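Local coordinates for GCN5-related N-acetyltransferase (Sphaerobacter thermophilus, PDB 3TT2), which probably transfers acyl groups, as a member of the GCN5-related N-acetyltransferase family, at residues Thr174-Thr177 against Gly181-Glu184; Arg185-Ala190 against Trp223-Glu228. All blocks are in the same frame, centred on the assembly; numbering follows the deposited sequence. Where two conformers were deposited one is given.

Overall arrangement
Both contacts belong to the outer end of the C-terminal GNAT domain, their centres only about 6 Å apart, and follow one another along the chain. Contact 1 lies nearer the surface: it ties edge strand 173-177 to the turn leading into helix 184-194, through a salt bridge whose aspartate is buried. Contact 2 is wholly buried and sets that same helix on strand 223-228 by apolar contact, with one threonine hydroxyl turned back to the carbonyl of Asp183, four residues earlier. The two strands are antiparallel neighbours, joined by backbone bonds such as Arg176 N to Leu225 O (2.8 Å). Leu225 also links the side chains, since its CD1 comes within 3.9 Å of Asp183 OD2.

Contact 1: residues Thr174-Thr177 against Gly181-Glu184; sequences TART and GLDE
Arg176 and Asp183 form the salt bridge that dominates this short connection, spanning the loop between the first strand and the first helix of the C-terminal GNAT domain. The arginine grips the carboxylate side-on, with NE and NH2 serving different oxygens. The shorter and straighter bond runs from Arg176 NE to Asp183 OD2, 2.7 Å long at 168°. It lies almost in the guanidinium plane, while NE meets OD2 on its syn side, tilted out of the carboxylate plane. Beside it, Arg176 NH2 reaches Asp183 OD1 at 3.1 Å, on the syn lone pair but tilted from the guanidinium plane. A further approach of NH2 to OD2 is weak. The two flat groups are twisted 48° apart, so the pair is not coplanar. In Arg176 CG stands anti to the backbone N (chi1 175°), and the chain, extended from CG to NE, meets the aspartate from the opposite direction.

Other hydrogen bonds hold the turn itself. Asp183 OD2 also accepts the backbone N-H of Val179, which should help fix the carboxylate in its buried place. Glu184 folds back to take the Gly181 amide, with Gly181 N 2.6 Å from Glu184 OE1.

Strand 173-177 is the outermost strand here and runs antiparallel to strand 223-228, where the Arg176 side chain rests on Val227. Beyond the salt bridge the loop leads on to helix 184-194.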
loop_
_atom_site.group_PDB
_atom_site.type_symbol
_atom_site.label_atom_id
_atom_site.label_comp_id
_atom_site.label_asym_id
_atom_site.label_seq_id
_atom_site.Cartn_x
_atom_site.Cartn_y
_atom_site.Cartn_z
ATOM N N THR A 174 -2.513 14.571 24.962
ATOM C CA THR A 174 -1.060 14.462 24.933
ATOM C C THR A 174 -0.669 13.140 24.297
ATOM O O THR A 174 -1.499 12.258 24.125
ATOM C CB THR A 174 -0.373 14.574 26.345
ATOM O OG1 THR A 174 -0.611 13.391 27.110
ATOM C CG2 THR A 174 -0.846 15.789 27.131
ATOM N N ALA A 175 0.605 13.022 23.941
ATOM C CA ALA A 175 1.142 11.810 23.344
ATOM C C ALA A 175 1.367 10.719 24.369
ATOM O O ALA A 175 1.834 10.985 25.476
ATOM C CB ALA A 175 2.452 12.125 22.656
ATOM N N ARG A 176 1.055 9.487 23.983
ATOM C CA ARG A 176 1.380 8.322 24.789
ATOM C C ARG A 176 1.979 7.297 23.886
ATOM O O ARG A 176 1.375 6.904 22.905
ATOM C CB ARG A 176 0.137 7.729 25.444
ATOM C CG ARG A 176 0.389 6.428 26.205
ATOM C CD ARG A 176 -0.907 5.850 26.718
ATOM N NE ARG A 176 -0.767 4.545 27.362
ATOM C CZ ARG A 176 -0.724 4.356 28.686
ATOM N NH1 ARG A 176 -0.770 5.389 29.526
ATOM N NH2 ARG A 176 -0.628 3.124 29.180
ATOM N N THR A 177 3.186 6.872 24.213
ATOM C CA THR A 177 3.841 5.818 23.480
ATOM C C THR A 177 3.132 4.524 23.840
ATOM O O THR A 177 2.838 4.278 25.017
ATOM C CB THR A 177 5.325 5.751 23.885
ATOM O OG1 THR A 177 5.967 6.984 23.530
ATOM C CG2 THR A 177 6.011 4.584 23.211
ATOM N N GLY A 181 1.584 -5.076 26.446
ATOM C CA GLY A 181 1.115 -5.767 27.634
ATOM C C GLY A 181 0.048 -4.977 28.345
ATOM O O GLY A 181 -0.546 -5.432 29.318
ATOM N N LEU A 182 -0.205 -3.779 27.841
ATOM C CA LEU A 182 -1.201 -2.890 28.404
ATOM C C LEU A 182 -2.121 -2.412 27.305
ATOM O O LEU A 182 -3.325 -2.687 27.299
ATOM C CB LEU A 182 -0.523 -1.672 29.018
ATOM C CG LEU A 182 -0.244 -1.703 30.509
ATOM C CD1 LEU A 182 0.393 -0.407 30.909
ATOM C CD2 LEU A 182 -1.534 -1.905 31.263
ATOM N N ASP A 183 -1.537 -1.678 26.369
ATOM C CA ASP A 183 -2.317 -0.905 25.423
ATOM C C ASP A 183 -2.854 -1.658 24.208
ATOM O O ASP A 183 -3.516 -1.061 23.363
ATOM C CB ASP A 183 -1.528 0.343 25.016
ATOM C CG ASP A 183 -1.276 1.283 26.198
ATOM O OD1 ASP A 183 -1.919 1.107 27.257
ATOM O OD2 ASP A 183 -0.450 2.210 26.070
ATOM N N GLU A 184 -2.578 -2.957 24.120
ATOM C CA GLU A 184 -2.998 -3.757 22.961
ATOM C C GLU A 184 -4.477 -3.616 22.570
ATOM O O GLU A 184 -4.790 -3.123 21.492
ATOM C CB GLU A 184 -2.641 -5.234 23.148
ATOM C CG GLU A 184 -1.267 -5.625 22.653
ATOM C CD GLU A 184 -0.173 -5.404 23.679
ATOM O OE1 GLU A 184 -0.477 -5.099 24.848
ATOM O OE2 GLU A 184 1.011 -5.542 23.314
#

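Contact 2: residues Arg185-Ala190 against Trp223-Glu228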
loop_
_atom_site.group_PDB
_atom_site.type_symbol
_atom_site.label_atom_id
_atom_site.label_comp_id
_atom_site.label_asym_id
_atom_site.label_seq_id
_atom_site.Cartn_x
_atom_site.Cartn_y
_atom_site.Cartn_z
ATOM N N ARG A 185 -5.380 -4.055 23.439
ATOM C CA ARG A 185 -6.793 -4.103 23.080
ATOM C C ARG A 185 -7.341 -2.709 22.836
ATOM O O ARG A 185 -8.094 -2.498 21.897
ATOM C CB ARG A 185 -7.608 -4.808 24.170
ATOM C CG ARG A 185 -9.128 -4.882 23.918
ATOM C CD ARG A 185 -9.588 -6.292 23.478
ATOM N NE ARG A 185 -11.014 -6.347 23.135
ATOM C CZ ARG A 185 -11.510 -6.176 21.908
ATOM N NH1 ARG A 185 -10.698 -5.942 20.890
ATOM N NH2 ARG A 185 -12.821 -6.242 21.694
ATOM N N ALA A 186 -6.940 -1.764 23.680
ATOM C CA ALA A 186 -7.462 -0.404 23.633
ATOM C C ALA A 186 -7.077 0.299 22.347
ATOM O O ALA A 186 -7.855 1.078 21.807
ATOM C CB ALA A 186 -6.958 0.377 24.812
ATOM N N THR A 187 -5.863 0.027 21.880
ATOM C CA THR A 187 -5.321 0.624 20.668
ATOM C C THR A 187 -6.037 0.061 19.470
ATOM O O THR A 187 -6.419 0.779 18.552
ATOM C CB THR A 187 -3.846 0.275 20.508
ATOM O OG1 THR A 187 -3.072 1.078 21.401
ATOM C CG2 THR A 187 -3.392 0.535 19.101
ATOM N N TYR A 188 -6.203 -1.249 19.489
ATOM C CA TYR A 188 -6.964 -1.932 18.471
ATOM C C TYR A 188 -8.388 -1.373 18.300
ATOM O O TYR A 188 -8.877 -1.251 17.180
ATOM C CB TYR A 188 -7.035 -3.415 18.804
ATOM C CG TYR A 188 -8.094 -4.108 18.006
ATOM C CD1 TYR A 188 -7.887 -4.393 16.664
ATOM C CD2 TYR A 188 -9.323 -4.450 18.577
ATOM C CE1 TYR A 188 -8.858 -5.021 15.916
ATOM C CE2 TYR A 188 -10.296 -5.085 17.836
ATOM C CZ TYR A 188 -10.058 -5.360 16.504
ATOM O OH TYR A 188 -11.012 -5.984 15.746
ATOM N N GLU A 189 -9.056 -1.054 19.404
ATOM C CA GLU A 189 -10.428 -0.547 19.340
ATOM C C GLU A 189 -10.478 0.830 18.706
ATOM O O GLU A 189 -11.415 1.171 17.988
ATOM C CB GLU A 189 -11.057 -0.486 20.734
ATOM C CG GLU A 189 -11.379 -1.844 21.319
ATOM C CD GLU A 189 -11.867 -1.767 22.761
ATOM O OE1 GLU A 189 -11.729 -0.691 23.399
ATOM O OE2 GLU A 189 -12.396 -2.791 23.256
ATOM N N ALA A 190 -9.459 1.620 18.997
ATOM C CA ALA A 190 -9.385 2.978 18.503
ATOM C C ALA A 190 -9.096 2.969 17.015
ATOM O O ALA A 190 -9.596 3.809 16.286
ATOM C CB ALA A 190 -8.320 3.731 19.246
ATOM N N TRP A 223 4.832 3.639 17.851
ATOM C CA TRP A 223 3.384 3.619 17.960
ATOM C C TRP A 223 2.901 4.674 18.943
ATOM O O TRP A 223 2.998 4.508 20.158
ATOM C CB TRP A 223 2.908 2.255 18.426
ATOM C CG TRP A 223 2.808 1.297 17.336
ATOM C CD1 TRP A 223 3.517 1.302 16.174
ATOM C CD2 TRP A 223 1.914 0.189 17.261
ATOM N NE1 TRP A 223 3.128 0.248 15.382
ATOM C CE2 TRP A 223 2.140 -0.448 16.026
ATOM C CE3 TRP A 223 0.943 -0.333 18.123
ATOM C CZ2 TRP A 223 1.436 -1.583 15.632
ATOM C CZ3 TRP A 223 0.240 -1.461 17.730
ATOM C CH2 TRP A 223 0.491 -2.072 16.495
ATOM N N LEU A 224 2.307 5.730 18.409
ATOM C CA LEU A 224 1.850 6.827 19.241
ATOM C C LEU A 224 0.346 6.858 19.331
ATOM O O LEU A 224 -0.363 6.577 18.363
ATOM C CB LEU A 224 2.345 8.166 18.718
ATOM C CG LEU A 224 3.854 8.306 18.630
ATOM C CD1 LEU A 224 4.115 9.721 18.243
ATOM C CD2 LEU A 224 4.487 8.020 19.948
ATOM N N LEU A 225 -0.126 7.202 20.518
ATOM C CA LEU A 225 -1.533 7.301 20.799
ATOM C C LEU A 225 -1.796 8.721 21.291
ATOM O O LEU A 225 -1.093 9.210 22.170
ATOM C CB LEU A 225 -1.896 6.309 21.897
ATOM C CG LEU A 225 -1.362 4.878 21.798
ATOM C CD1 LEU A 225 -1.924 4.024 22.931
ATOM C CD2 LEU A 225 -1.686 4.258 20.463
ATOM N N ALA A 226 -2.779 9.399 20.712
ATOM C CA ALA A 226 -3.274 10.614 21.326
ATOM C C ALA A 226 -4.252 10.201 22.422
ATOM O O ALA A 226 -5.193 9.432 22.197
ATOM C CB ALA A 226 -3.920 11.515 20.317
ATOM N N VAL A 227 -3.993 10.686 23.628
ATOM C CA VAL A 227 -4.742 10.258 24.790
ATOM C C VAL A 227 -5.290 11.450 25.546
ATOM O O VAL A 227 -4.546 12.365 25.909
ATOM C CB VAL A 227 -3.872 9.398 25.708
ATOM C CG1 VAL A 227 -4.569 9.120 27.005
ATOM C CG2 VAL A 227 -3.547 8.101 25.012
ATOM N N GLU A 228 -6.604 11.429 25.775
ATOM C CA GLU A 228 -7.275 12.476 26.530
ATOM C C GLU A 228 -6.975 12.287 28.009
ATOM O O GLU A 228 -7.258 11.234 28.579
ATOM C CB GLU A 228 -8.776 12.435 26.277
ATOM C CG GLU A 228 -9.563 13.403 27.154
ATOM C CD GLU A 228 -11.020 13.573 26.716
ATOM O OE1 GLU A 228 -11.842 12.664 27.010
ATOM O OE2 GLU A 228 -11.333 14.618 26.081
#
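Thr187 OG1 is hydrogen-bonded to the backbone O of Asp183, four residues earlier, while on the strand side it sits against the fork of Leu225, almost equally far from both methyls. Leu225 CD1 lies 3.5 Å and Leu225 CD2 3.6 Å from Thr187 OG1, so the hydroxyl borders apolar groups while its hydrogen bond goes to the carbonyl just before residues 185-190. The two side chains cross at about a right angle. With OG1 beside the backbone N (chi1 -77°), the Thr187 methyl is placed anti to that N and reaches toward the indole of Trp223, Thr187 CG2 standing 4.4 Å from Trp223 CZ3.

This is the first helix of the C-terminal GNAT domain lying against one side of its central β-structure. The main chains come closest at Thr187 and Leu225, whose CA atoms are 7.7 Å apart. Residues of strand 223-228 alternate in direction: Trp223 and Leu225 point to helix 184-194, whereas Leu224 and Ala226 pack on helix 263-278. Ile234 of the next strand receives Ala186 and Ala190 as well as Leu225, extending the apolar interface along the helix, and Phe178 meets the Trp223 ring edge-to-face.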